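Local coordinates for sugar ABC transporter substrate-binding protein, BlMnBP1 (Bifidobacterium animalis subsp. lactis ATCC 27673, PDB 6I5R) that binds mannobiose and probably hands beta-manno-oligosaccharides to its ABC transporter for uptake into the bifidobacterium, at residues G213-M218 and E377-A382; K226-K231 and Q434-A439. All coordinates share one frame; numbering follows the deposited sequence.

Contact 1. Residues G213-M218 and E377-A382; sequences GDPKFM and ELITDA
Pro215 meets Ala382 backbone to backbone: Ala382 N donates to Pro215 O at 2.8 Å, with an N-H...O angle of 156°, approaching from above the carbonyl plane. The Asp381 CA-H also leans on this oxygen, and water 2 donates to both Pro215 O and Ala382 O, so one proline carbonyl is met by an amide, a CA-H and a water. This is the tight part. Pro215 CB lies 3.3 Å from Thr380 O, and Pro215 CG sits 4.1 Å from Ile379 CD1, the two side chains crossing at about a right angle. Ile379 has CG1 between its backbone N and carbonyl carbon (chi1 51°), which leaves both CG2 and CD1 near the proline ring. Asp381 reaches the start of helix 217-224 through water 1, which donates to Asp381 OD1 (2.9 Å) and Asp214 O and accepts from Met218 N. Asp381 OD2 rests 3.6 Å from Met218 CB. With an alanine in place of Asp381 the carboxylate is gone, and water 1 would probably lose one of its two acceptors and be held less firmly against Met218 N. The solvent side is looser: Lys216 touches Ala382 CB with its CG alone, at 3.9 Å, before its extended chain runs outward, and Thr380 turns its CB away. Asp214 OD1 accepts from Lys216 N in the turn before the helix. Strand 377-379 pairs in parallel with strand 314-325, and the contact joins the chain after it to that helix start; Met218 N, donating to water 1, would be expected to polarise that water toward the Asp381 carboxylate.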
loop_
_atom_site.group_PDB
_atom_site.type_symbol
_atom_site.label_atom_id
_atom_site.label_comp_id
_atom_site.label_asym_id
_atom_site.label_seq_id
_atom_site.Cartn_x
_atom_site.Cartn_y
_atom_site.Cartn_z
ATOM N N GLY A 213 12.659 -6.670 10.629
ATOM C CA GLY A 213 11.958 -7.428 11.639
ATOM C C GLY A 213 11.442 -6.624 12.816
ATOM O O GLY A 213 10.882 -7.209 13.744
ATOM N N ASP A 214 11.578 -5.305 12.798
ATOM C CA ASP A 214 11.228 -4.487 13.956
ATOM C C ASP A 214 9.933 -3.714 13.729
ATOM O O ASP A 214 9.911 -2.779 12.920
ATOM C CB ASP A 214 12.391 -3.535 14.232
ATOM C CG ASP A 214 12.164 -2.625 15.410
ATOM O OD1 ASP A 214 11.147 -2.768 16.093
ATOM O OD2 ASP A 214 13.049 -1.765 15.649
ATOM N N PRO A 215 8.840 -4.069 14.410
ATOM C CA PRO A 215 7.581 -3.327 14.223
ATOM C C PRO A 215 7.665 -1.867 14.608
ATOM O O PRO A 215 6.800 -1.084 14.216
ATOM C CB PRO A 215 6.598 -4.077 15.131
ATOM C CG PRO A 215 7.184 -5.461 15.250
ATOM C CD PRO A 215 8.665 -5.224 15.310
ATOM N N LYS A 216 8.650 -1.485 15.387
ATOM C CA LYS A 216 8.846 -0.097 15.768
ATOM C C LYS A 216 9.709 0.675 14.771
ATOM O O LYS A 216 9.938 1.872 14.974
ATOM C CB LYS A 216 9.514 -0.011 17.147
ATOM C CG LYS A 216 8.670 -0.546 18.289
ATOM C CD LYS A 216 9.289 -0.342 19.660
ATOM C CE LYS A 216 8.337 -0.848 20.744
ATOM N NZ LYS A 216 8.931 -0.617 22.101
ATOM N N PHE A 217 10.212 0.032 13.712
ATOM C CA PHE A 217 11.175 0.711 12.858
ATOM C C PHE A 217 10.554 1.919 12.162
ATOM O O PHE A 217 11.138 3.003 12.138
ATOM C CB PHE A 217 11.730 -0.229 11.796
ATOM C CG PHE A 217 12.886 0.370 11.052
ATOM C CD1 PHE A 217 14.164 0.311 11.592
ATOM C CD2 PHE A 217 12.692 1.060 9.873
ATOM C CE1 PHE A 217 15.223 0.893 10.947
ATOM C CE2 PHE A 217 13.770 1.647 9.216
ATOM C CZ PHE A 217 15.029 1.557 9.758
ATOM N N MET A 218 9.371 1.735 11.580
ATOM C CA MET A 218 8.780 2.785 10.754
ATOM C C MET A 218 8.496 4.049 11.552
ATOM O O MET A 218 8.859 5.148 11.131
ATOM C CB MET A 218 7.477 2.296 10.119
ATOM C CG MET A 218 6.822 3.365 9.294
ATOM S SD MET A 218 7.731 3.608 7.747
ATOM C CE MET A 218 6.996 2.324 6.763
ATOM N N GLU A 377 6.940 -14.244 9.673
ATOM C CA GLU A 377 6.385 -13.541 10.823
ATOM C C GLU A 377 5.612 -12.346 10.292
ATOM O O GLU A 377 6.199 -11.428 9.701
ATOM C CB GLU A 377 7.466 -13.107 11.799
ATOM C CG GLU A 377 6.877 -12.751 13.153
ATOM C CD GLU A 377 6.379 -13.976 13.934
ATOM O OE1 GLU A 377 6.957 -15.077 13.717
ATOM O OE2 GLU A 377 5.413 -13.830 14.735
ATOM N N LEU A 378 4.294 -12.370 10.466
ATOM C CA LEU A 378 3.444 -11.278 10.020
ATOM C C LEU A 378 3.295 -10.278 11.161
ATOM O O LEU A 378 2.822 -10.635 12.246
ATOM C CB LEU A 378 2.077 -11.790 9.588
ATOM C CG LEU A 378 2.027 -12.804 8.454
ATOM C CD1 LEU A 378 0.619 -13.289 8.260
ATOM C CD2 LEU A 378 2.584 -12.172 7.212
ATOM N N ILE A 379 3.681 -9.028 10.907
ATOM C CA ILE A 379 3.737 -7.990 11.927
ATOM C C ILE A 379 2.983 -6.761 11.427
ATOM O O ILE A 379 2.706 -6.621 10.245
ATOM C CB ILE A 379 5.185 -7.598 12.302
ATOM C CG1 ILE A 379 6.033 -7.285 11.057
ATOM C CG2 ILE A 379 5.841 -8.696 13.146
ATOM C CD1 ILE A 379 7.470 -6.812 11.416
ATOM N N THR A 380 2.704 -5.842 12.345
ATOM C CA THR A 380 2.153 -4.540 12.014
ATOM C C THR A 380 3.011 -3.456 12.653
ATOM O O THR A 380 3.675 -3.674 13.672
ATOM C CB THR A 380 0.716 -4.370 12.502
ATOM O OG1 THR A 380 0.711 -4.491 13.928
ATOM C CG2 THR A 380 -0.172 -5.417 11.865
ATOM N N ASP A 381 2.988 -2.287 12.035
ATOM C CA ASP A 381 3.784 -1.174 12.526
ATOM C C ASP A 381 3.263 -0.723 13.890
ATOM O O ASP A 381 2.092 -0.360 14.036
ATOM C CB ASP A 381 3.749 -0.012 11.531
ATOM C CG ASP A 381 4.631 -0.226 10.338
ATOM O OD1 ASP A 381 5.507 -1.110 10.379
ATOM O OD2 ASP A 381 4.484 0.542 9.363
ATOM N N ALA A 382 4.141 -0.710 14.879
ATOM C CA ALA A 382 3.814 -0.161 16.179
ATOM C C ALA A 382 3.656 1.363 16.109
ATOM O O ALA A 382 4.315 2.035 15.314
ATOM C CB ALA A 382 4.917 -0.537 17.154
HETATM O O HOH W 1 8.283 -1.064 11.269
HETATM O O HOH W 2 6.428 1.500 13.661
#

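Contact 2. Residues K226-K231 and Q434-A439; sequences KEPFKK and QKWAKA
Pro228 and Phe229, the middle residues of a type I beta turn from Glu227 to Lys230, pack on the indole of Trp436, joining a proline CH-pi contact to a T-shaped aromatic pair where the loop after helix 217-224 meets the long C-terminal helix 425-443 of this solute-binding protein. Pro228 CG stands over a face of the five-membered ring, 3.8 Å from its centroid, and Pro228 CD comes to 3.3 Å from Trp436 CD1, a snug fit. Phe229 presents its edge to the face of the same ring, with the planes at 76° and the centroids 5.5 Å apart; its CE2 also touches Trp436 CB. Trp436 can receive both because its CG is anti to the backbone N (chi1 -168°), carrying the indole off the helix toward the loop. Beside the aromatic group, Lys226 O lies at the indole edge, in its plane and 3.6 Å from Trp436 CD1, and presses on Ala437 CA at 3.2 Å, while Lys226 CB lies 3.9 Å from Ala437 CB. No hydrogen bond joins the two segments, so the fit is one of shape.

Further out, the bonds that fix this arrangement go to neighbours. Trp436 NE1 donates to Leu222 O near the end of helix 217-224, while Phe229 N donates to Asn433 OD1, one turn earlier on the C-terminal helix, and Trp432 adds a second edge-to-face partner for Phe229. The extended chain of Lys226 carries NZ to a salt bridge with Glu441 OE2.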
loop_
_atom_site.group_PDB
_atom_site.type_symbol
_atom_site.label_atom_id
_atom_site.label_comp_id
_atom_site.label_asym_id
_atom_site.label_seq_id
_atom_site.Cartn_x
_atom_site.Cartn_y
_atom_site.Cartn_z
ATOM N N LYS A 226 19.614 9.247 12.089
ATOM C CA LYS A 226 20.045 10.265 11.136
ATOM C C LYS A 226 20.361 9.706 9.750
ATOM O O LYS A 226 20.115 10.383 8.743
ATOM C CB LYS A 226 21.261 11.003 11.666
ATOM C CG LYS A 226 20.881 12.146 12.547
ATOM C CD LYS A 226 22.086 12.638 13.295
ATOM C CE LYS A 226 21.749 13.910 14.101
ATOM N NZ LYS A 226 22.909 14.434 14.872
ATOM N N GLU A 227 20.933 8.509 9.660
ATOM C CA GLU A 227 21.315 7.937 8.365
ATOM C C GLU A 227 20.756 6.523 8.226
ATOM O O GLU A 227 21.502 5.526 8.181
ATOM C CB GLU A 227 22.831 7.959 8.185
ATOM C CG GLU A 227 23.450 9.332 8.148
ATOM C CD GLU A 227 24.889 9.295 7.625
ATOM O OE1 GLU A 227 25.811 8.865 8.376
ATOM O OE2 GLU A 227 25.091 9.653 6.444
ATOM N N PRO A 228 19.433 6.406 8.072
ATOM C CA PRO A 228 18.806 5.074 8.025
ATOM C C PRO A 228 19.001 4.328 6.720
ATOM O O PRO A 228 18.686 3.135 6.662
ATOM C CB PRO A 228 17.321 5.373 8.253
ATOM C CG PRO A 228 17.139 6.798 7.699
ATOM C CD PRO A 228 18.449 7.509 8.002
ATOM N N PHE A 229 19.487 4.982 5.680
ATOM C CA PHE A 229 19.645 4.352 4.385
ATOM C C PHE A 229 21.040 3.793 4.168
ATOM O O PHE A 229 21.276 3.162 3.136
ATOM C CB PHE A 229 19.270 5.360 3.312
ATOM C CG PHE A 229 17.925 5.969 3.557
ATOM C CD1 PHE A 229 16.779 5.180 3.534
ATOM C CD2 PHE A 229 17.798 7.309 3.857
ATOM C CE1 PHE A 229 15.513 5.754 3.768
ATOM C CE2 PHE A 229 16.562 7.864 4.102
ATOM C CZ PHE A 229 15.420 7.095 4.054
ATOM N N LYS A 230 21.918 3.944 5.157
ATOM C CA LYS A 230 23.240 3.363 5.086
ATOM C C LYS A 230 23.173 1.842 5.161
ATOM O O LYS A 230 22.270 1.257 5.760
ATOM C CB LYS A 230 24.131 3.900 6.220
ATOM C CG LYS A 230 23.804 3.402 7.611
ATOM C CD LYS A 230 24.780 3.999 8.661
ATOM C CE LYS A 230 26.261 3.565 8.407
ATOM N NZ LYS A 230 26.516 2.143 8.736
ATOM N N LYS A 231 24.171 1.207 4.558
ATOM C CA LYS A 231 24.323 -0.230 4.692
ATOM C C LYS A 231 24.513 -0.593 6.156
ATOM O O LYS A 231 25.248 0.080 6.887
ATOM C CB LYS A 231 25.530 -0.701 3.873
ATOM C CG LYS A 231 25.783 -2.205 3.899
ATOM C CD LYS A 231 27.165 -2.562 3.324
ATOM C CE LYS A 231 27.347 -2.212 1.844
ATOM N NZ LYS A 231 28.774 -2.561 1.439
ATOM N N GLN A 434 21.869 12.427 3.895
ATOM C CA GLN A 434 22.225 13.786 4.302
ATOM C C GLN A 434 20.977 14.664 4.430
ATOM O O GLN A 434 20.852 15.460 5.378
ATOM C CB GLN A 434 23.259 14.347 3.306
ATOM C CG GLN A 434 24.620 13.673 3.482
ATOM C CD GLN A 434 25.537 13.658 2.259
ATOM O OE1 GLN A 434 25.181 14.125 1.169
ATOM N NE2 GLN A 434 26.730 13.098 2.446
ATOM N N LYS A 435 20.008 14.478 3.532
ATOM C CA LYS A 435 18.750 15.206 3.632
ATOM C C LYS A 435 17.940 14.725 4.824
ATOM O O LYS A 435 17.340 15.534 5.543
ATOM C CB LYS A 435 17.936 15.057 2.347
ATOM C CG LYS A 435 18.582 15.785 1.155
ATOM C CD LYS A 435 17.809 15.685 -0.146
ATOM C CE LYS A 435 18.571 16.399 -1.273
ATOM N NZ LYS A 435 17.947 16.165 -2.615
ATOM N N TRP A 436 17.898 13.406 5.046
ATOM C CA TRP A 436 17.178 12.876 6.198
ATOM C C TRP A 436 17.839 13.301 7.492
ATOM O O TRP A 436 17.161 13.701 8.441
ATOM C CB TRP A 436 17.141 11.356 6.128
ATOM C CG TRP A 436 16.223 10.720 7.064
ATOM C CD1 TRP A 436 16.540 10.172 8.269
ATOM C CD2 TRP A 436 14.835 10.485 6.865
ATOM N NE1 TRP A 436 15.426 9.623 8.845
ATOM C CE2 TRP A 436 14.365 9.806 8.000
ATOM C CE3 TRP A 436 13.937 10.811 5.851
ATOM C CZ2 TRP A 436 13.044 9.448 8.149
ATOM C CZ3 TRP A 436 12.643 10.448 5.998
ATOM C CH2 TRP A 436 12.196 9.784 7.144
ATOM N N ALA A 437 19.169 13.251 7.523
ATOM C CA ALA A 437 19.903 13.564 8.737
ATOM C C ALA A 437 19.611 14.986 9.210
ATOM O O ALA A 437 19.459 15.215 10.413
ATOM C CB ALA A 437 21.392 13.330 8.499
ATOM N N LYS A 438 19.470 15.940 8.274
ATOM C CA LYS A 438 19.129 17.309 8.651
ATOM C C LYS A 438 17.710 17.374 9.170
ATOM O O LYS A 438 17.424 18.096 10.130
ATOM C CB LYS A 438 19.316 18.256 7.463
ATOM C CG LYS A 438 20.788 18.612 7.267
ATOM C CD LYS A 438 21.134 19.147 5.878
ATOM C CE LYS A 438 20.518 20.491 5.597
ATOM N NZ LYS A 438 21.256 21.079 4.392
ATOM N N ALA A 439 16.806 16.613 8.550
ATOM C CA ALA A 439 15.410 16.634 8.949
ATOM C C ALA A 439 15.215 15.997 10.322
ATOM O O ALA A 439 14.387 16.458 11.118
ATOM C CB ALA A 439 14.571 15.920 7.891
#

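Both contacts gather around helix 217-224. Contact 1 lies at its start and joins it to the chain leaving an edge strand of the sheet; contact 2 follows its end and rests on helix 425-443. Their centres are 20 Å apart, with nearest atoms about 5 Å apart and not touching, and their segments alternate along the chain. Contact 1 is a surface contact, and its chemistry is largely polar, with a small apolar patch round the proline ring. Contact 2 lies farther from the centre of the chain yet is the more buried; rings, a proline and an alanine do the work there, and its polar bonds run to neighbours outside the two segments.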